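PDB 4PMQ: Tat-secreted protein Rv2525c from Mycobacterium tuberculosis, which may act as a peptidoglycan hydrolase with glycosidase activity and, in vitro, shows esterase activity toward p-nitrophenyl esters, with a preference for the butyrate. Local coordinates for residues P104-Y118 with D153-G165. Sequence-based numbering, arbitrary orientation. Where two conformers were deposited one is given.
Sequences PIYASIDDNPSYEQY and DGLGSYFWQHNWG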
ATOM      1  N   PRO A 104       3.192   9.808   0.084  1.00  5.91           N
ATOM      2  CA  PRO A 104       2.605   9.098   1.221  1.00  4.47           C
ATOM      3  C   PRO A 104       3.072   7.662   1.296  1.00  7.09           C
ATOM      4  O   PRO A 104       3.750   7.163   0.380  1.00  6.39           O
ATOM      5  CB  PRO A 104       1.089   9.127   0.897  1.00  6.01           C
ATOM      6  CG  PRO A 104       1.072   9.059  -0.619  1.00 10.64           C
ATOM      7  CD  PRO A 104       2.234   9.917  -1.044  1.00  7.92           C
ATOM      8  N   ILE A 105       2.651   6.968   2.368  1.00  4.48           N
ATOM      9  CA  ILE A 105       2.842   5.532   2.490  1.00  4.65           C
ATOM     10  C   ILE A 105       1.478   4.959   2.821  1.00  7.05           C
ATOM     11  O   ILE A 105       0.789   5.433   3.756  1.00  5.70           O
ATOM     12  CB  ILE A 105       3.907   5.132   3.534  1.00  6.43           C
ATOM     13  CG1 ILE A 105       5.296   5.735   3.222  1.00  7.05           C
ATOM     14  CG2 ILE A 105       3.975   3.588   3.719  1.00  7.72           C
ATOM     15  CD1 ILE A 105       6.280   5.662   4.471  1.00  8.40           C
ATOM     16  N   TYR A 106       1.064   3.991   2.033  1.00  5.40           N
ATOM     17  CA  TYR A 106      -0.228   3.339   2.275  1.00  5.05           C
ATOM     18  C   TYR A 106      -0.082   2.237   3.325  1.00  8.00           C
ATOM     19  O   TYR A 106       0.454   1.169   3.001  1.00  8.25           O
ATOM     20  CB  TYR A 106      -0.771   2.737   0.982  1.00  5.20           C
ATOM     21  CG  TYR A 106      -1.350   3.755   0.026  1.00  4.79           C
ATOM     22  CD1 TYR A 106      -0.534   4.457  -0.862  1.00  6.77           C
ATOM     23  CD2 TYR A 106      -2.723   3.991  -0.024  1.00  5.96           C
ATOM     24  CE1 TYR A 106      -1.074   5.382  -1.764  1.00  6.30           C
ATOM     25  CE2 TYR A 106      -3.277   4.864  -0.968  1.00  6.25           C
ATOM     26  CZ  TYR A 106      -2.450   5.576  -1.817  1.00  6.72           C
ATOM     27  OH  TYR A 106      -3.025   6.420  -2.758  1.00  6.26           O
ATOM     28  N   ALA A 107      -0.518   2.507   4.572  1.00  6.05           N
ATOM     29  CA  ALA A 107      -0.542   1.528   5.676  1.00  6.37           C
ATOM     30  C   ALA A 107      -1.623   0.479   5.372  1.00  8.69           C
ATOM     31  O   ALA A 107      -2.758   0.846   5.010  1.00  8.54           O
ATOM     32  CB  ALA A 107      -0.816   2.235   6.990  1.00  7.92           C
ATOM     33  N   SER A 108      -1.299  -0.827   5.532  1.00  7.27           N
ATOM     34  CA  SER A 108      -2.269  -1.859   5.175  0.50  7.20           C
ATOM     35  C   SER A 108      -3.171  -2.352   6.301  1.00  9.10           C
ATOM     36  O   SER A 108      -2.720  -2.675   7.418  1.00  8.53           O
ATOM     37  CB  SER A 108      -1.561  -3.060   4.571  0.50  8.90           C
ATOM     38  OG  SER A 108      -0.860  -2.603   3.430  0.50 10.32           O
ATOM     39  N   ILE A 109      -4.467  -2.442   5.957  1.00  5.94           N
ATOM     40  CA  ILE A 109      -5.536  -3.013   6.763  1.00  6.48           C
ATOM     41  C   ILE A 109      -5.994  -4.192   5.884  1.00  8.69           C
ATOM     42  O   ILE A 109      -7.007  -4.079   5.194  1.00  8.32           O
ATOM     43  CB  ILE A 109      -6.677  -2.051   7.182  1.00  8.59           C
ATOM     44  CG1 ILE A 109      -6.169  -0.715   7.836  1.00  8.49           C
ATOM     45  CG2 ILE A 109      -7.679  -2.799   8.100  1.00  8.67           C
ATOM     46  CD1 ILE A 109      -5.247  -0.839   9.027  1.00  8.57           C
ATOM     47  N   ASP A 110      -5.176  -5.290   5.845  1.00  7.36           N
ATOM     48  CA  ASP A 110      -5.390  -6.464   5.006  1.00  6.42           C
ATOM     49  C   ASP A 110      -6.382  -7.412   5.690  1.00 10.37           C
ATOM     50  O   ASP A 110      -6.089  -8.572   5.979  1.00 11.90           O
ATOM     51  CB  ASP A 110      -4.006  -7.130   4.760  1.00  8.22           C
ATOM     52  CG  ASP A 110      -4.052  -8.301   3.802  1.00 20.60           C
ATOM     53  OD1 ASP A 110      -4.945  -8.309   2.910  1.00 20.78           O
ATOM     54  OD2 ASP A 110      -3.238  -9.233   3.974  1.00 21.45           O
ATOM     55  N   ASP A 111      -7.560  -6.866   6.001  1.00  8.08           N
ATOM     56  CA  ASP A 111      -8.623  -7.511   6.762  1.00  8.23           C
ATOM     57  C   ASP A 111      -9.973  -6.897   6.426  1.00 10.05           C
ATOM     58  O   ASP A 111     -10.052  -5.843   5.760  1.00  8.98           O
ATOM     59  CB  ASP A 111      -8.327  -7.296   8.276  1.00 10.32           C
ATOM     60  CG  ASP A 111      -7.333  -8.292   8.837  1.00 17.21           C
ATOM     61  OD1 ASP A 111      -7.657  -9.500   8.869  1.00 17.83           O
ATOM     62  OD2 ASP A 111      -6.220  -7.869   9.213  1.00 20.15           O
ATOM     63  N   ASN A 112     -11.026  -7.528   6.945  1.00  8.30           N
ATOM     64  CA  ASN A 112     -12.417  -7.101   6.809  1.00  7.85           C
ATOM     65  C   ASN A 112     -12.921  -6.878   8.239  1.00 10.80           C
ATOM     66  O   ASN A 112     -13.591  -7.753   8.822  1.00 10.95           O
ATOM     67  CB  ASN A 112     -13.235  -8.167   6.041  1.00  9.59           C
ATOM     68  CG  ASN A 112     -14.680  -7.753   5.909  1.00 16.16           C
ATOM     69  OD1 ASN A 112     -14.993  -6.565   6.058  1.00  9.10           O
ATOM     70  ND2 ASN A 112     -15.579  -8.725   5.647  1.00 11.31           N
ATOM     71  N   PRO A 113     -12.532  -5.739   8.849  1.00  8.40           N
ATOM     72  CA  PRO A 113     -12.814  -5.551  10.278  1.00  7.92           C
ATOM     73  C   PRO A 113     -14.230  -5.117  10.605  1.00 10.98           C
ATOM     74  O   PRO A 113     -14.891  -4.446   9.799  1.00  9.77           O
ATOM     75  CB  PRO A 113     -11.840  -4.420  10.667  1.00  9.01           C
ATOM     76  CG  PRO A 113     -11.743  -3.597   9.415  1.00 11.13           C
ATOM     77  CD  PRO A 113     -11.729  -4.614   8.309  1.00  8.02           C
ATOM     78  N   SER A 114     -14.638  -5.410  11.854  1.00  7.52           N
ATOM     79  CA  SER A 114     -15.872  -4.900  12.432  1.00  7.50           C
ATOM     80  C   SER A 114     -15.665  -3.445  12.849  1.00 10.27           C
ATOM     81  O   SER A 114     -14.507  -3.014  13.052  1.00  8.79           O
ATOM     82  CB  SER A 114     -16.240  -5.704  13.666  1.00  9.04           C
ATOM     83  OG  SER A 114     -15.216  -5.492  14.639  1.00 11.15           O
ATOM     84  N   TYR A 115     -16.786  -2.725  13.126  1.00  9.31           N
ATOM     85  CA  TYR A 115     -16.689  -1.355  13.624  1.00  9.22           C
ATOM     86  C   TYR A 115     -15.941  -1.345  14.991  1.00 10.11           C
ATOM     87  O   TYR A 115     -15.149  -0.435  15.261  1.00  9.82           O
ATOM     88  CB  TYR A 115     -18.092  -0.739  13.746  1.00 10.84           C
ATOM     89  CG  TYR A 115     -18.041   0.697  14.198  1.00 14.84           C
ATOM     90  CD1 TYR A 115     -17.641   1.705  13.327  1.00 16.94           C
ATOM     91  CD2 TYR A 115     -18.445   1.059  15.480  1.00 16.89           C
ATOM     92  CE1 TYR A 115     -17.550   3.031  13.753  1.00 20.69           C
ATOM     93  CE2 TYR A 115     -18.413   2.388  15.901  1.00 18.55           C
ATOM     94  CZ  TYR A 115     -17.960   3.371  15.036  1.00 31.81           C
ATOM     95  OH  TYR A 115     -17.916   4.683  15.445  1.00 37.15           O
ATOM     96  N   GLU A 116     -16.149  -2.391  15.814  1.00  8.33           N
ATOM     97  CA  GLU A 116     -15.447  -2.490  17.095  1.00  6.97           C
ATOM     98  C   GLU A 116     -13.923  -2.551  16.882  1.00 10.37           C
ATOM     99  O   GLU A 116     -13.180  -1.884  17.614  1.00  9.49           O
ATOM    100  CB  GLU A 116     -15.954  -3.742  17.849  1.00  8.39           C
ATOM    101  CG  GLU A 116     -15.276  -4.021  19.170  1.00  9.77           C
ATOM    102  CD  GLU A 116     -13.984  -4.809  19.037  1.00 20.77           C
ATOM    103  OE1 GLU A 116     -13.936  -5.724  18.184  1.00 21.54           O
ATOM    104  OE2 GLU A 116     -13.027  -4.536  19.799  1.00 12.86           O
ATOM    105  N   GLN A 117     -13.455  -3.341  15.890  1.00  7.68           N
ATOM    106  CA  GLN A 117     -12.007  -3.462  15.617  1.00  6.37           C
ATOM    107  C   GLN A 117     -11.473  -2.148  15.090  1.00  7.98           C
ATOM    108  O   GLN A 117     -10.405  -1.711  15.491  1.00  7.64           O
ATOM    109  CB  GLN A 117     -11.741  -4.606  14.634  1.00  8.05           C
ATOM    110  CG  GLN A 117     -11.948  -5.958  15.325  1.00  8.65           C
ATOM    111  CD  GLN A 117     -11.920  -7.089  14.323  1.00 16.60           C
ATOM    112  OE1 GLN A 117     -12.391  -6.963  13.181  1.00 11.45           O
ATOM    113  NE2 GLN A 117     -11.357  -8.207  14.738  1.00 15.04           N
ATOM    114  N   TYR A 118     -12.239  -1.498  14.235  1.00  6.50           N
ATOM    115  CA  TYR A 118     -11.839  -0.207  13.658  1.00  6.06           C
ATOM    116  C   TYR A 118     -11.661   0.840  14.769  1.00  7.90           C
ATOM    117  O   TYR A 118     -10.582   1.441  14.897  1.00  7.73           O
ATOM    118  CB  TYR A 118     -12.900   0.241  12.642  1.00  6.93           C
ATOM    119  CG  TYR A 118     -12.675   1.686  12.220  1.00  6.31           C
ATOM    120  CD1 TYR A 118     -11.652   2.027  11.330  1.00  8.41           C
ATOM    121  CD2 TYR A 118     -13.461   2.716  12.736  1.00  6.48           C
ATOM    122  CE1 TYR A 118     -11.398   3.364  10.993  1.00  9.17           C
ATOM    123  CE2 TYR A 118     -13.212   4.047  12.412  1.00  7.34           C
ATOM    124  CZ  TYR A 118     -12.163   4.369  11.557  1.00 10.06           C
ATOM    125  OH  TYR A 118     -11.944   5.682  11.215  1.00  8.28           O
ATOM    126  N   ASP A 153     -13.973  10.013   9.804  1.00  8.39           N
ATOM    127  CA  ASP A 153     -13.192  10.415  10.987  1.00  7.64           C
ATOM    128  C   ASP A 153     -12.040  11.378  10.675  1.00 10.79           C
ATOM    129  O   ASP A 153     -11.327  11.788  11.600  1.00 11.47           O
ATOM    130  CB  ASP A 153     -12.629   9.203  11.703  1.00  7.78           C
ATOM    131  CG  ASP A 153     -13.703   8.433  12.461  1.00 15.47           C
ATOM    132  OD1 ASP A 153     -14.741   9.051  12.815  1.00 18.84           O
ATOM    133  OD2 ASP A 153     -13.468   7.244  12.778  1.00 14.71           O
ATOM    134  N   GLY A 154     -11.819  11.666   9.396  1.00  8.56           N
ATOM    135  CA  GLY A 154     -10.712  12.527   9.002  1.00 10.37           C
ATOM    136  C   GLY A 154      -9.369  11.858   9.235  1.00 11.64           C
ATOM    137  O   GLY A 154      -8.380  12.542   9.521  1.00 12.16           O
ATOM    138  N   LEU A 155      -9.320  10.501   9.111  1.00  6.94           N
ATOM    139  CA  LEU A 155      -8.110   9.712   9.274  1.00  6.80           C
ATOM    140  C   LEU A 155      -7.554   9.350   7.917  1.00 10.93           C
ATOM    141  O   LEU A 155      -8.277   8.748   7.098  1.00 10.20           O
ATOM    142  CB  LEU A 155      -8.443   8.417  10.019  1.00  7.88           C
ATOM    143  CG  LEU A 155      -7.978   8.213  11.406  1.00 17.01           C
ATOM    144  CD1 LEU A 155      -8.284   6.766  11.809  1.00 17.52           C
ATOM    145  CD2 LEU A 155      -6.472   8.493  11.547  1.00 20.40           C
ATOM    146  N   GLY A 156      -6.302   9.708   7.669  1.00  8.16           N
ATOM    147  CA  GLY A 156      -5.664   9.408   6.405  1.00  7.57           C
ATOM    148  C   GLY A 156      -5.967  10.444   5.336  1.00  9.56           C
ATOM    149  O   GLY A 156      -6.960  11.191   5.427  1.00  8.92           O
ATOM    150  N   SER A 157      -5.133  10.454   4.293  1.00  6.86           N
ATOM    151  CA  SER A 157      -5.296  11.395   3.179  1.00  7.16           C
ATOM    152  C   SER A 157      -5.429  10.674   1.845  1.00  9.05           C
ATOM    153  O   SER A 157      -5.918  11.262   0.881  1.00  8.81           O
ATOM    154  CB  SER A 157      -4.116  12.370   3.126  1.00 10.40           C
ATOM    155  OG  SER A 157      -4.190  13.259   4.233  1.00  8.61           O
ATOM    156  N   TYR A 158      -4.899   9.436   1.763  1.00  5.70           N
ATOM    157  CA  TYR A 158      -4.935   8.636   0.528  1.00  4.99           C
ATOM    158  C   TYR A 158      -5.606   7.312   0.829  1.00  6.04           C
ATOM    159  O   TYR A 158      -5.413   6.728   1.899  1.00  6.50           O
ATOM    160  CB  TYR A 158      -3.533   8.401  -0.031  1.00  4.76           C
ATOM    161  CG  TYR A 158      -2.884   9.647  -0.602  1.00  5.09           C
ATOM    162  CD1 TYR A 158      -3.013   9.959  -1.949  1.00  5.60           C
ATOM    163  CD2 TYR A 158      -2.084  10.477   0.196  1.00  5.74           C
ATOM    164  CE1 TYR A 158      -2.415  11.094  -2.495  1.00  7.45           C
ATOM    165  CE2 TYR A 158      -1.497  11.635  -0.335  1.00  6.57           C
ATOM    166  CZ  TYR A 158      -1.647  11.919  -1.691  1.00  9.67           C
ATOM    167  OH  TYR A 158      -1.056  13.008  -2.292  1.00  9.46           O
ATOM    168  N   PHE A 159      -6.406   6.822  -0.147  1.00  5.15           N
ATOM    169  CA  PHE A 159      -7.178   5.608   0.084  1.00  5.80           C
ATOM    170  C   PHE A 159      -7.030   4.643  -1.092  1.00  8.26           C
ATOM    171  O   PHE A 159      -7.197   5.021  -2.251  1.00  7.08           O
ATOM    172  CB  PHE A 159      -8.652   6.008   0.314  1.00  6.22           C
ATOM    173  CG  PHE A 159      -8.778   6.952   1.488  1.00  6.59           C
ATOM    174  CD1 PHE A 159      -8.644   6.483   2.795  1.00  7.99           C
ATOM    175  CD2 PHE A 159      -8.903   8.326   1.287  1.00  9.12           C
ATOM    176  CE1 PHE A 159      -8.680   7.361   3.880  1.00  8.14           C
ATOM    177  CE2 PHE A 159      -8.931   9.211   2.381  1.00 11.69           C
ATOM    178  CZ  PHE A 159      -8.807   8.721   3.668  1.00  9.09           C
ATOM    179  N   TRP A 160      -6.696   3.398  -0.783  1.00  5.08           N
ATOM    180  CA  TRP A 160      -6.496   2.352  -1.782  1.00  5.43           C
ATOM    181  C   TRP A 160      -7.438   1.230  -1.435  1.00  8.38           C
ATOM    182  O   TRP A 160      -7.285   0.597  -0.387  1.00  7.26           O
ATOM    183  CB  TRP A 160      -5.015   1.901  -1.758  1.00  4.97           C
ATOM    184  CG  TRP A 160      -4.676   0.714  -2.612  1.00  5.91           C
ATOM    185  CD1 TRP A 160      -5.395   0.199  -3.654  1.00  8.95           C
ATOM    186  CD2 TRP A 160      -3.489  -0.084  -2.506  1.00  5.92           C
ATOM    187  NE1 TRP A 160      -4.734  -0.883  -4.198  1.00  8.60           N
ATOM    188  CE2 TRP A 160      -3.559  -1.078  -3.510  1.00  9.05           C
ATOM    189  CE3 TRP A 160      -2.353  -0.034  -1.677  1.00  6.63           C
ATOM    190  CZ2 TRP A 160      -2.591  -2.081  -3.642  1.00  8.30           C
ATOM    191  CZ3 TRP A 160      -1.400  -1.033  -1.800  1.00  7.16           C
ATOM    192  CH2 TRP A 160      -1.498  -2.017  -2.800  1.00  8.30           C
ATOM    193  N   GLN A 161      -8.489   1.065  -2.259  1.00  5.75           N
ATOM    194  CA  GLN A 161      -9.524   0.099  -1.940  1.00  4.98           C
ATOM    195  C   GLN A 161      -9.166  -1.327  -2.285  1.00  7.15           C
ATOM    196  O   GLN A 161      -8.735  -1.589  -3.421  1.00  6.83           O
ATOM    197  CB  GLN A 161     -10.830   0.460  -2.666  1.00  6.47           C
ATOM    198  CG  GLN A 161     -11.976  -0.514  -2.334  1.00 10.25           C
ATOM    199  CD  GLN A 161     -13.219  -0.147  -3.115  1.00 12.61           C
ATOM    200  OE1 GLN A 161     -13.503   1.036  -3.292  1.00  7.43           O
ATOM    201  NE2 GLN A 161     -13.924  -1.141  -3.651  1.00  8.52           N
ATOM    202  N   HIS A 162      -9.437  -2.259  -1.340  1.00  6.22           N
ATOM    203  CA  HIS A 162      -9.404  -3.709  -1.626  1.00  6.33           C
ATOM    204  C   HIS A 162     -10.850  -4.210  -1.565  1.00  9.22           C
ATOM    205  O   HIS A 162     -11.719  -3.528  -1.021  1.00  7.51           O
ATOM    206  CB  HIS A 162      -8.451  -4.551  -0.768  1.00  6.09           C
ATOM    207  CG  HIS A 162      -8.773  -4.678   0.688  1.00  8.38           C
ATOM    208  ND1 HIS A 162      -9.849  -5.450   1.140  1.00  9.73           N
ATOM    209  CD2 HIS A 162      -8.063  -4.255   1.759  1.00  9.05           C
ATOM    210  CE1 HIS A 162      -9.760  -5.457   2.464  1.00  7.98           C
ATOM    211  NE2 HIS A 162      -8.704  -4.754   2.886  1.00  8.17           N
ATOM    212  N   ASN A 163     -11.116  -5.374  -2.129  1.00  7.85           N
ATOM    213  CA  ASN A 163     -12.496  -5.848  -2.264  1.00  7.21           C
ATOM    214  C   ASN A 163     -12.973  -6.860  -1.195  1.00 11.45           C
ATOM    215  O   ASN A 163     -14.091  -7.375  -1.304  1.00 12.51           O
ATOM    216  CB  ASN A 163     -12.652  -6.444  -3.657  1.00  7.81           C
ATOM    217  CG  ASN A 163     -12.652  -5.360  -4.715  1.00 17.45           C
ATOM    218  OD1 ASN A 163     -12.726  -4.144  -4.407  1.00 10.31           O
ATOM    219  ND2 ASN A 163     -12.611  -5.774  -5.973  1.00 13.15           N
ATOM    220  N   TRP A 164     -12.178  -7.106  -0.161  1.00  8.15           N
ATOM    221  CA  TRP A 164     -12.592  -8.042   0.872  1.00  9.60           C
ATOM    222  C   TRP A 164     -13.456  -7.286   1.865  1.00 11.59           C
ATOM    223  O   TRP A 164     -12.920  -6.641   2.775  1.00 11.46           O
ATOM    224  CB  TRP A 164     -11.353  -8.668   1.527  1.00  9.20           C
ATOM    225  CG  TRP A 164     -11.678  -9.641   2.628  1.00 11.10           C
ATOM    226  CD1 TRP A 164     -12.873 -10.274   2.852  1.00 13.86           C
ATOM    227  CD2 TRP A 164     -10.779 -10.112   3.639  1.00 11.84           C
ATOM    228  NE1 TRP A 164     -12.784 -11.064   3.979  1.00 13.89           N
ATOM    229  CE2 TRP A 164     -11.489 -11.041   4.436  1.00 15.13           C
ATOM    230  CE3 TRP A 164      -9.421  -9.875   3.923  1.00 13.24           C
ATOM    231  CZ2 TRP A 164     -10.906 -11.665   5.552  1.00 14.92           C
ATOM    232  CZ3 TRP A 164      -8.832 -10.553   4.980  1.00 14.74           C
ATOM    233  CH2 TRP A 164      -9.574 -11.432   5.782  1.00 15.25           C
ATOM    234  N   GLY A 165     -14.767  -7.322   1.640  1.00  7.72           N
ATOM    235  CA  GLY A 165     -15.697  -6.584   2.491  1.00  9.53           C
ATOM    236  C   GLY A 165     -16.194  -5.314   1.829  1.00 13.60           C
ATOM    237  O   GLY A 165     -16.753  -4.436   2.503  1.00 11.73           O
TER
HETATM  238  O   HOH W   1     -14.917 -11.539   6.352  1.00 44.53           O
HETATM  239  O   HOH W   2     -15.218   6.752  14.817  1.00 28.14           O
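Tyr106 on strand 105-108 packs against Tyr158 and Trp160 on strand 158-161, inside a sheet that fits the TIM-barrel-like fold of this family. The two strands do not pair directly: strand 138-142 lies between them in the sheet, and the short axes pass 8.0 Å apart at 50°. Tyr106 CE2 rests 3.5 Å from Trp160 CB, and the indole turns its edge to the Tyr106 face, a T-shaped pair with planes at 86°. Beside it, Pro104 CG sits over the Tyr158 ring, 3.8 Å from its centroid, as a CH-pi contact.

Further along both segments, His162 NE2 donates to Ile109 O (2.9 Å) in both the carbonyl and the imidazole plane, while ND1 accepts from Trp164 N. With CG set between the backbone N and the carbonyl carbon, these two bonds hold the imidazole's rotation. Trp164 lays one indole face under Asn112 CB, and a water bridges Trp164 NE1 and Asn112 ND2. Asp110, salt-bridged to Lys70 and hydrogen-bonded to Gln67, lies near a bound tartrate, probably from the crystallisation liquor.

At the far end, Tyr118 OH donates to the anti side of Asp153 OD2 at 2.7 Å, 23° out of the carboxylate plane, with OD2 at the Tyr118 ring edge.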